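Local coordinates for protein catalase-3 (Neurospora crassa, PDB 4AJ9) that uses heme to break down hydrogen peroxide into water and dioxygen, and so probably protects cells from its toxic effects, at residues G198-M206 against F254-A262; F522-L532 against E662-L671. All blocks are in the same frame, centred on the assembly; numbering follows the deposited sequence.

Contact 1: residues G198-M206 against F254-A262; sequences GIPRSYRHM and FHRQDLWDA
Asp258, on the helix 254-264 of the heme-catalase domain, takes Arg204 and Arg201 of the loop 198-206 in a buried salt-bridge network. Arg204 reaches it side-on: Arg204 NE donates to Asp258 OD1 at 2.6 Å and Arg204 NH2 to Asp258 OD2 at 2.8 Å, the guanidinium and carboxylate planes 25° apart, a two-point fit that fixes the rotation of the acid. Arg201 comes from above the carboxylate plane, its own plane nearly perpendicular, and Arg201 NH1 lies 2.9 Å from Asp258 OD2. Both arginines thus share one acid, and Arg201 NE has a second partner in Asp586. Phe254 CZ covers one face of the Arg201 guanidinium, while Ala262, small enough to let Arg204 pass, sets CB 3.5 Å from Arg204 CD. Between the two arginines, Tyr203 receives His255 CB over one face, a CH-pi contact 3.8 Å from the ring centroid; Phe103 also stacks on Tyr203. With CG anti to its carbonyl carbon (chi1 -73°), His255 turns its ring toward the loop, where NE2 makes a weak bond to Pro200 O. A water bridging the segments accepts from Tyr203 N and donates to both His255 O and Asp258 OD1, the last at 2.8 Å.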
loop_
_atom_site.group_PDB
_atom_site.type_symbol
_atom_site.label_atom_id
_atom_site.label_comp_id
_atom_site.label_asym_id
_atom_site.label_seq_id
_atom_site.Cartn_x
_atom_site.Cartn_y
_atom_site.Cartn_z
ATOM N N GLY C 198 3.846 19.935 -30.566
ATOM C CA GLY C 198 4.678 18.946 -29.900
ATOM C C GLY C 198 5.798 19.591 -29.110
ATOM O O GLY C 198 6.328 18.986 -28.167
ATOM N N ILE C 199 6.158 20.818 -29.500
ATOM C CA ILE C 199 7.268 21.549 -28.876
ATOM C C ILE C 199 6.947 23.022 -28.604
ATOM O O ILE C 199 7.605 23.940 -29.138
ATOM C CB ILE C 199 8.568 21.449 -29.710
ATOM C CG1 ILE C 199 8.301 21.769 -31.189
ATOM C CG2 ILE C 199 9.163 20.077 -29.588
ATOM C CD1 ILE C 199 9.576 21.698 -32.076
ATOM N N PRO C 200 5.940 23.259 -27.753
ATOM C CA PRO C 200 5.498 24.612 -27.419
ATOM C C PRO C 200 6.592 25.375 -26.707
ATOM O O PRO C 200 7.445 24.779 -26.028
ATOM C CB PRO C 200 4.321 24.366 -26.459
ATOM C CG PRO C 200 4.568 23.008 -25.902
ATOM C CD PRO C 200 5.162 22.235 -27.035
ATOM N N ARG C 201 6.560 26.691 -26.868
ATOM C CA ARG C 201 7.485 27.599 -26.197
ATOM C C ARG C 201 7.254 27.610 -24.687
ATOM O O ARG C 201 8.201 27.752 -23.905
ATOM C CB ARG C 201 7.342 29.008 -26.789
ATOM C CG ARG C 201 7.833 30.133 -25.895
ATOM C CD ARG C 201 9.327 30.007 -25.557
ATOM N NE ARG C 201 9.746 31.204 -24.838
ATOM C CZ ARG C 201 9.514 31.401 -23.545
ATOM N NH1 ARG C 201 8.904 30.465 -22.824
ATOM N NH2 ARG C 201 9.900 32.529 -22.970
ATOM N N SER C 202 6.002 27.445 -24.267
ATOM C CA SER C 202 5.691 27.336 -22.839
ATOM C C SER C 202 4.267 26.851 -22.652
ATOM O O SER C 202 3.505 26.781 -23.619
ATOM C CB SER C 202 5.848 28.684 -22.144
ATOM O OG SER C 202 4.665 29.459 -22.274
ATOM N N TYR C 203 3.910 26.517 -21.408
ATOM C CA TYR C 203 2.537 26.137 -21.075
ATOM C C TYR C 203 1.630 27.317 -21.373
ATOM O O TYR C 203 0.475 27.147 -21.768
ATOM C CB TYR C 203 2.409 25.806 -19.589
ATOM C CG TYR C 203 3.253 24.644 -19.087
ATOM C CD1 TYR C 203 3.535 23.544 -19.889
ATOM C CD2 TYR C 203 3.719 24.638 -17.775
ATOM C CE1 TYR C 203 4.308 22.466 -19.388
ATOM C CE2 TYR C 203 4.471 23.597 -17.283
ATOM C CZ TYR C 203 4.754 22.509 -18.082
ATOM O OH TYR C 203 5.513 21.489 -17.539
ATOM N N ARG C 204 2.167 28.517 -21.174
ATOM C CA ARG C 204 1.399 29.752 -21.327
ATOM C C ARG C 204 1.066 30.051 -22.784
ATOM O O ARG C 204 0.151 30.833 -23.070
ATOM C CB ARG C 204 2.155 30.929 -20.707
ATOM C CG ARG C 204 2.432 30.760 -19.221
ATOM C CD ARG C 204 3.239 31.919 -18.663
ATOM N NE ARG C 204 4.502 32.098 -19.370
ATOM C CZ ARG C 204 4.845 33.193 -20.047
ATOM N NH1 ARG C 204 4.021 34.232 -20.111
ATOM N NH2 ARG C 204 6.022 33.248 -20.658
ATOM N N HIS C 205 1.806 29.422 -23.695
ATOM C CA HIS C 205 1.618 29.619 -25.126
ATOM C C HIS C 205 0.997 28.406 -25.818
ATOM O O HIS C 205 1.312 28.126 -26.979
ATOM C CB HIS C 205 2.946 29.981 -25.791
ATOM C CG HIS C 205 3.515 31.280 -25.311
ATOM N ND1 HIS C 205 4.310 31.373 -24.189
ATOM C CD2 HIS C 205 3.381 32.542 -25.783
ATOM C CE1 HIS C 205 4.654 32.633 -23.999
ATOM N NE2 HIS C 205 4.097 33.366 -24.948
ATOM N N MET C 206 0.129 27.696 -25.093
ATOM C CA MET C 206 -0.656 26.586 -25.631
ATOM C C MET C 206 -2.148 26.891 -25.561
ATOM O O MET C 206 -2.615 27.524 -24.608
ATOM C CB MET C 206 -0.437 25.304 -24.810
ATOM C CG MET C 206 1.011 24.885 -24.592
ATOM S SD MET C 206 1.129 23.276 -23.759
ATOM C CE MET C 206 0.139 23.561 -22.289
ATOM N N PHE C 254 12.605 23.985 -18.180
ATOM C CA PHE C 254 12.329 25.225 -18.901
ATOM C C PHE C 254 10.875 25.664 -18.738
ATOM O O PHE C 254 10.596 26.829 -18.438
ATOM C CB PHE C 254 12.680 25.040 -20.379
ATOM C CG PHE C 254 12.442 26.271 -21.241
ATOM C CD1 PHE C 254 13.284 27.378 -21.151
ATOM C CD2 PHE C 254 11.419 26.288 -22.182
ATOM C CE1 PHE C 254 13.086 28.494 -21.954
ATOM C CE2 PHE C 254 11.218 27.399 -22.992
ATOM C CZ PHE C 254 12.058 28.509 -22.873
ATOM N N HIS C 255 9.940 24.741 -18.938
ATOM C CA HIS C 255 8.522 25.109 -18.900
ATOM C C HIS C 255 8.004 25.361 -17.480
ATOM O O HIS C 255 7.257 26.314 -17.244
ATOM C CB HIS C 255 7.651 24.069 -19.607
ATOM C CG HIS C 255 7.775 24.086 -21.101
ATOM N ND1 HIS C 255 7.327 23.052 -21.896
ATOM C CD2 HIS C 255 8.293 25.012 -21.946
ATOM C CE1 HIS C 255 7.570 23.336 -23.165
ATOM N NE2 HIS C 255 8.159 24.518 -23.221
ATOM N N ARG C 256 8.373 24.509 -16.530
ATOM C CA ARG C 256 7.927 24.766 -15.169
ATOM C C ARG C 256 8.564 26.041 -14.614
ATOM O O ARG C 256 7.937 26.742 -13.834
ATOM C CB ARG C 256 8.133 23.565 -14.233
ATOM C CG ARG C 256 9.558 23.150 -13.970
ATOM C CD ARG C 256 9.603 22.023 -12.917
ATOM N NE ARG C 256 8.785 20.874 -13.328
ATOM C CZ ARG C 256 8.665 19.743 -12.640
ATOM N NH1 ARG C 256 9.310 19.583 -11.492
ATOM N NH2 ARG C 256 7.902 18.761 -13.109
ATOM N N GLN C 257 9.804 26.335 -15.006
ATOM C CA GLN C 257 10.417 27.601 -14.610
ATOM C C GLN C 257 9.691 28.793 -15.256
ATOM O O GLN C 257 9.452 29.814 -14.600
ATOM C CB GLN C 257 11.914 27.629 -14.955
ATOM C CG GLN C 257 12.665 28.824 -14.360
ATOM C CD GLN C 257 12.930 28.670 -12.863
ATOM O OE1 GLN C 257 13.708 27.806 -12.446
ATOM N NE2 GLN C 257 12.291 29.514 -12.051
ATOM N N ASP C 258 9.347 28.669 -16.537
ATOM C CA ASP C 258 8.668 29.757 -17.254
ATOM C C ASP C 258 7.347 30.125 -16.559
ATOM O O ASP C 258 7.051 31.295 -16.330
ATOM C CB ASP C 258 8.438 29.378 -18.727
ATOM C CG ASP C 258 7.437 30.280 -19.418
ATOM O OD1 ASP C 258 6.221 30.164 -19.130
ATOM O OD2 ASP C 258 7.859 31.111 -20.252
ATOM N N LEU C 259 6.560 29.119 -16.208
ATOM C CA LEU C 259 5.273 29.351 -15.549
ATOM C C LEU C 259 5.468 29.976 -14.171
ATOM O O LEU C 259 4.777 30.939 -13.795
ATOM C CB LEU C 259 4.527 28.020 -15.414
ATOM C CG LEU C 259 3.182 28.059 -14.698
ATOM C CD1 LEU C 259 2.226 28.972 -15.432
ATOM C CD2 LEU C 259 2.620 26.649 -14.577
ATOM N N TRP C 260 6.399 29.411 -13.410
ATOM C CA TRP C 260 6.700 29.915 -12.078
ATOM C C TRP C 260 7.096 31.380 -12.165
ATOM O O TRP C 260 6.634 32.195 -11.368
ATOM C CB TRP C 260 7.849 29.130 -11.441
ATOM C CG TRP C 260 8.063 29.453 -9.983
ATOM C CD1 TRP C 260 8.839 30.455 -9.457
ATOM C CD2 TRP C 260 7.483 28.769 -8.863
ATOM N NE1 TRP C 260 8.769 30.432 -8.076
ATOM C CE2 TRP C 260 7.944 29.407 -7.691
ATOM C CE3 TRP C 260 6.611 27.681 -8.740
ATOM C CZ2 TRP C 260 7.571 28.983 -6.412
ATOM C CZ3 TRP C 260 6.251 27.257 -7.461
ATOM C CH2 TRP C 260 6.723 27.913 -6.322
ATOM N N ASP C 261 7.962 31.702 -13.124
ATOM C CA ASP C 261 8.518 33.053 -13.241
ATOM C C ASP C 261 7.448 34.058 -13.646
ATOM O O ASP C 261 7.399 35.176 -13.125
ATOM C CB ASP C 261 9.669 33.111 -14.266
ATOM C CG ASP C 261 10.969 32.528 -13.743
ATOM O OD1 ASP C 261 11.096 32.295 -12.522
ATOM O OD2 ASP C 261 11.877 32.317 -14.567
ATOM N N ALA C 262 6.609 33.665 -14.600
ATOM C CA ALA C 262 5.549 34.536 -15.084
ATOM C C ALA C 262 4.647 34.913 -13.919
ATOM O O ALA C 262 4.278 36.076 -13.751
ATOM C CB ALA C 262 4.752 33.848 -16.195
HETATM O O HOH W 1 9.174 33.763 -20.229
HETATM O O HOH W 2 7.317 20.537 -15.701
HETATM O O HOH W 3 5.311 27.546 -18.955
#

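Contact 2: residues F522-L532 against E662-L671; sequences FNESLPTIATL and EEGLKVFKFL
The Phe522 ring meets Lys669 at its edge, where CE1 lies 3.9 Å from Lys669 CG near the ring plane; Leu671 CD2 comes to the ring obliquely, while Leu671 CD1 packs 3.6 Å from Phe522 CB. The Phe668 ring has Leu665 O in plane at its edge, and the methyls Leu526 CD1 and Leu532 CD1 come to it at a slant. Phe668 leaves the helix 654-667 with positive phi (75°), and its CG, set anti to the backbone N (chi1 -170°), carries the ring to these leucines. The helix belongs to the C-terminal domain of long catalases, whose parallel sheet includes the strand 533-537 that follows the loop 522-532. In the middle, Leu526 N donates to Lys666 O at 2.7 Å, with an N-H...O angle of 162°, so the loop takes up a carbonyl of the last helical turn. Ile529, branched at CB, spreads two arms over the helix: CG2 presses on Lys666 CG at a tight 3.5 Å and also meets Leu665 CB, while CD1 reaches Glu662 CB. Lysine suits positions 666 and 669 because its long methylene chain can pack while its amine goes elsewhere; Lys669 NZ pairs with Glu243 of the catalase domain. Apolar surfaces therefore supply most of the contact, and one backbone hydrogen bond pins Leu526 beside Lys666 in the last helical turn.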
loop_
_atom_site.group_PDB
_atom_site.type_symbol
_atom_site.label_atom_id
_atom_site.label_comp_id
_atom_site.label_asym_id
_atom_site.label_seq_id
_atom_site.Cartn_x
_atom_site.Cartn_y
_atom_site.Cartn_z
ATOM N N PHE C 522 2.321 29.339 -36.471
ATOM C CA PHE C 522 3.238 30.289 -37.091
ATOM C C PHE C 522 2.587 31.288 -38.058
ATOM O O PHE C 522 3.241 32.221 -38.523
ATOM C CB PHE C 522 4.374 29.531 -37.780
ATOM C CG PHE C 522 5.248 28.781 -36.826
ATOM C CD1 PHE C 522 6.222 29.437 -36.109
ATOM C CD2 PHE C 522 5.072 27.424 -36.627
ATOM C CE1 PHE C 522 7.025 28.754 -35.220
ATOM C CE2 PHE C 522 5.873 26.736 -35.740
ATOM C CZ PHE C 522 6.852 27.406 -35.036
ATOM N N ASN C 523 1.304 31.115 -38.353
ATOM C CA ASN C 523 0.643 32.060 -39.257
ATOM C C ASN C 523 0.107 33.298 -38.530
ATOM O O ASN C 523 -0.722 34.030 -39.062
ATOM C CB ASN C 523 -0.469 31.372 -40.061
ATOM C CG ASN C 523 -1.752 31.219 -39.273
ATOM O OD1 ASN C 523 -1.745 31.253 -38.046
ATOM N ND2 ASN C 523 -2.866 31.049 -39.979
ATOM N N GLU C 524 0.587 33.537 -37.317
ATOM C CA GLU C 524 0.084 34.658 -36.536
ATOM C C GLU C 524 1.101 35.124 -35.495
ATOM O O GLU C 524 1.756 34.314 -34.850
ATOM C CB GLU C 524 -1.234 34.274 -35.865
ATOM C CG GLU C 524 -1.886 35.413 -35.115
ATOM C CD GLU C 524 -3.342 35.140 -34.784
ATOM O OE1 GLU C 524 -3.696 33.961 -34.554
ATOM O OE2 GLU C 524 -4.132 36.110 -34.762
ATOM N N SER C 525 1.219 36.437 -35.333
ATOM C CA SER C 525 2.204 37.010 -34.433
ATOM C C SER C 525 1.638 37.106 -33.018
ATOM O O SER C 525 0.419 37.113 -32.832
ATOM C CB SER C 525 2.644 38.385 -34.948
ATOM O OG SER C 525 1.551 39.286 -34.949
ATOM N N LEU C 526 2.512 37.171 -32.017
ATOM C CA LEU C 526 2.050 37.189 -30.626
ATOM C C LEU C 526 1.328 38.479 -30.255
ATOM O O LEU C 526 1.699 39.565 -30.715
ATOM C CB LEU C 526 3.220 36.953 -29.665
ATOM C CG LEU C 526 3.973 35.644 -29.870
ATOM C CD1 LEU C 526 5.181 35.576 -28.936
ATOM C CD2 LEU C 526 3.036 34.467 -29.649
ATOM N N PRO C 527 0.296 38.365 -29.400
ATOM C CA PRO C 527 -0.505 39.515 -28.967
ATOM C C PRO C 527 0.239 40.361 -27.952
ATOM O O PRO C 527 -0.015 41.563 -27.826
ATOM C CB PRO C 527 -1.742 38.862 -28.327
ATOM C CG PRO C 527 -1.248 37.537 -27.832
ATOM C CD PRO C 527 -0.190 37.096 -28.826
ATOM N N THR C 528 1.162 39.735 -27.232
ATOM C CA THR C 528 1.980 40.455 -26.270
ATOM C C THR C 528 3.379 39.852 -26.196
ATOM O O THR C 528 3.569 38.660 -26.458
ATOM C CB THR C 528 1.337 40.453 -24.868
ATOM O OG1 THR C 528 2.171 41.185 -23.963
ATOM C CG2 THR C 528 1.157 39.029 -24.348
ATOM N N ILE C 529 4.358 40.674 -25.846
ATOM C CA ILE C 529 5.711 40.172 -25.646
ATOM C C ILE C 529 6.115 40.203 -24.167
ATOM O O ILE C 529 7.253 39.899 -23.822
ATOM C CB ILE C 529 6.728 40.929 -26.504
ATOM C CG1 ILE C 529 6.781 42.405 -26.093
ATOM C CG2 ILE C 529 6.384 40.752 -27.984
ATOM C CD1 ILE C 529 8.043 43.132 -26.564
ATOM N N ALA C 530 5.167 40.538 -23.296
ATOM C CA ALA C 530 5.420 40.506 -21.862
ATOM C C ALA C 530 6.018 39.159 -21.454
ATOM O O ALA C 530 5.619 38.117 -21.976
ATOM C CB ALA C 530 4.142 40.765 -21.091
ATOM N N THR C 531 6.977 39.204 -20.528
ATOM C CA THR C 531 7.683 38.028 -20.014
ATOM C C THR C 531 8.720 37.426 -20.958
ATOM O O THR C 531 9.548 36.638 -20.517
ATOM C CB THR C 531 6.737 36.883 -19.597
ATOM O OG1 THR C 531 6.350 36.130 -20.761
ATOM C CG2 THR C 531 5.506 37.424 -18.885
ATOM N N LEU C 532 8.677 37.753 -22.245
ATOM C CA LEU C 532 9.648 37.160 -23.156
ATOM C C LEU C 532 11.070 37.590 -22.753
ATOM O O LEU C 532 11.265 38.626 -22.112
ATOM C CB LEU C 532 9.345 37.485 -24.619
ATOM C CG LEU C 532 8.019 36.916 -25.136
ATOM C CD1 LEU C 532 7.941 37.033 -26.644
ATOM C CD2 LEU C 532 7.820 35.466 -24.699
ATOM N N GLU C 662 11.954 44.397 -30.177
ATOM C CA GLU C 662 10.595 44.311 -29.667
ATOM C C GLU C 662 9.610 43.971 -30.778
ATOM O O GLU C 662 8.654 43.226 -30.556
ATOM C CB GLU C 662 10.204 45.581 -28.910
ATOM C CG GLU C 662 10.999 45.771 -27.623
ATOM C CD GLU C 662 10.685 47.077 -26.918
ATOM O OE1 GLU C 662 10.013 47.933 -27.533
ATOM O OE2 GLU C 662 11.107 47.250 -25.753
ATOM N N GLU C 663 9.853 44.494 -31.978
ATOM C CA GLU C 663 9.034 44.136 -33.131
ATOM C C GLU C 663 9.216 42.670 -33.517
ATOM O O GLU C 663 8.244 41.953 -33.763
ATOM C CB GLU C 663 9.342 45.054 -34.325
ATOM C CG GLU C 663 8.628 46.388 -34.232
ATOM C CD GLU C 663 9.151 47.406 -35.222
ATOM O OE1 GLU C 663 9.730 47.000 -36.253
ATOM O OE2 GLU C 663 8.986 48.617 -34.962
ATOM N N GLY C 664 10.467 42.230 -33.565
ATOM C CA GLY C 664 10.777 40.866 -33.943
ATOM C C GLY C 664 10.208 39.848 -32.969
ATOM O O GLY C 664 9.838 38.745 -33.373
ATOM N N LEU C 665 10.136 40.216 -31.691
ATOM C CA LEU C 665 9.643 39.287 -30.666
ATOM C C LEU C 665 8.177 38.957 -30.865
ATOM O O LEU C 665 7.739 37.867 -30.510
ATOM C CB LEU C 665 9.890 39.819 -29.250
ATOM C CG LEU C 665 11.299 39.612 -28.691
ATOM C CD1 LEU C 665 11.517 40.474 -27.464
ATOM C CD2 LEU C 665 11.563 38.147 -28.365
ATOM N N LYS C 666 7.420 39.889 -31.443
ATOM C CA LYS C 666 6.022 39.622 -31.784
ATOM C C LYS C 666 5.913 38.585 -32.901
ATOM O O LYS C 666 5.065 37.703 -32.847
ATOM C CB LYS C 666 5.278 40.908 -32.170
ATOM C CG LYS C 666 4.942 41.817 -30.988
ATOM C CD LYS C 666 3.871 42.852 -31.346
ATOM C CE LYS C 666 3.270 43.485 -30.090
ATOM N NZ LYS C 666 2.036 44.282 -30.372
ATOM N N VAL C 667 6.774 38.695 -33.913
ATOM C CA VAL C 667 6.854 37.679 -34.964
ATOM C C VAL C 667 7.346 36.355 -34.360
ATOM O O VAL C 667 6.920 35.268 -34.759
ATOM C CB VAL C 667 7.822 38.116 -36.072
ATOM C CG1 VAL C 667 7.934 37.045 -37.143
ATOM C CG2 VAL C 667 7.374 39.453 -36.676
ATOM N N PHE C 668 8.271 36.487 -33.415
ATOM C CA PHE C 668 8.786 35.391 -32.585
ATOM C C PHE C 668 9.771 34.414 -33.247
ATOM O O PHE C 668 10.879 34.219 -32.748
ATOM C CB PHE C 668 7.662 34.631 -31.871
ATOM C CG PHE C 668 8.180 33.684 -30.842
ATOM C CD1 PHE C 668 8.660 34.164 -29.632
ATOM C CD2 PHE C 668 8.247 32.327 -31.099
ATOM C CE1 PHE C 668 9.172 33.304 -28.682
ATOM C CE2 PHE C 668 8.766 31.462 -30.157
ATOM C CZ PHE C 668 9.230 31.948 -28.946
ATOM N N LYS C 669 9.364 33.782 -34.340
ATOM C CA LYS C 669 10.286 32.989 -35.145
ATOM C C LYS C 669 10.327 33.518 -36.569
ATOM O O LYS C 669 9.285 33.784 -37.182
ATOM C CB LYS C 669 9.884 31.512 -35.167
ATOM C CG LYS C 669 9.986 30.802 -33.820
ATOM C CD LYS C 669 11.422 30.682 -33.358
ATOM C CE LYS C 669 11.612 29.411 -32.526
ATOM N NZ LYS C 669 12.874 29.459 -31.745
ATOM N N PHE C 670 11.537 33.659 -37.095
ATOM C CA PHE C 670 11.718 34.124 -38.455
ATOM C C PHE C 670 11.922 32.953 -39.396
ATOM O O PHE C 670 13.028 32.441 -39.548
ATOM C CB PHE C 670 12.846 35.150 -38.512
ATOM C CG PHE C 670 12.445 36.474 -37.952
ATOM C CD1 PHE C 670 12.434 36.686 -36.584
ATOM C CD2 PHE C 670 12.000 37.487 -38.788
ATOM C CE1 PHE C 670 12.029 37.895 -36.062
ATOM C CE2 PHE C 670 11.595 38.703 -38.272
ATOM C CZ PHE C 670 11.613 38.909 -36.902
ATOM N N LEU C 671 10.826 32.537 -40.022
ATOM C CA LEU C 671 10.770 31.282 -40.763
ATOM C C LEU C 671 11.503 31.323 -42.102
ATOM O O LEU C 671 11.632 30.296 -42.774
ATOM C CB LEU C 671 9.313 30.867 -40.986
ATOM C CG LEU C 671 8.476 30.658 -39.723
ATOM C CD1 LEU C 671 7.052 30.215 -40.090
ATOM C CD2 LEU C 671 9.145 29.647 -38.802
#

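Contact 1 is wholly buried within the catalase domain, its centre about 8 Å from the centre of the chain; contact 2 is partly exposed, at the C-terminal domain, its centre about 20 Å from that of the chain. Each sets a loop against a helix, but no element is shared, and the chemistry differs: buried charges paired across the contact and with outside partners such as Asp586, with waters bridging, in contact 1; aliphatic and aromatic packing in contact 2. They meet at a seam between the two domains. Arg204 NH2 lies 2.9 Å from Thr531 OG1, probably a hydrogen bond, and Arg201 CG packs 3.8 Å from Phe668 CZ. The two arginines that grip the acid thus also face contact 2.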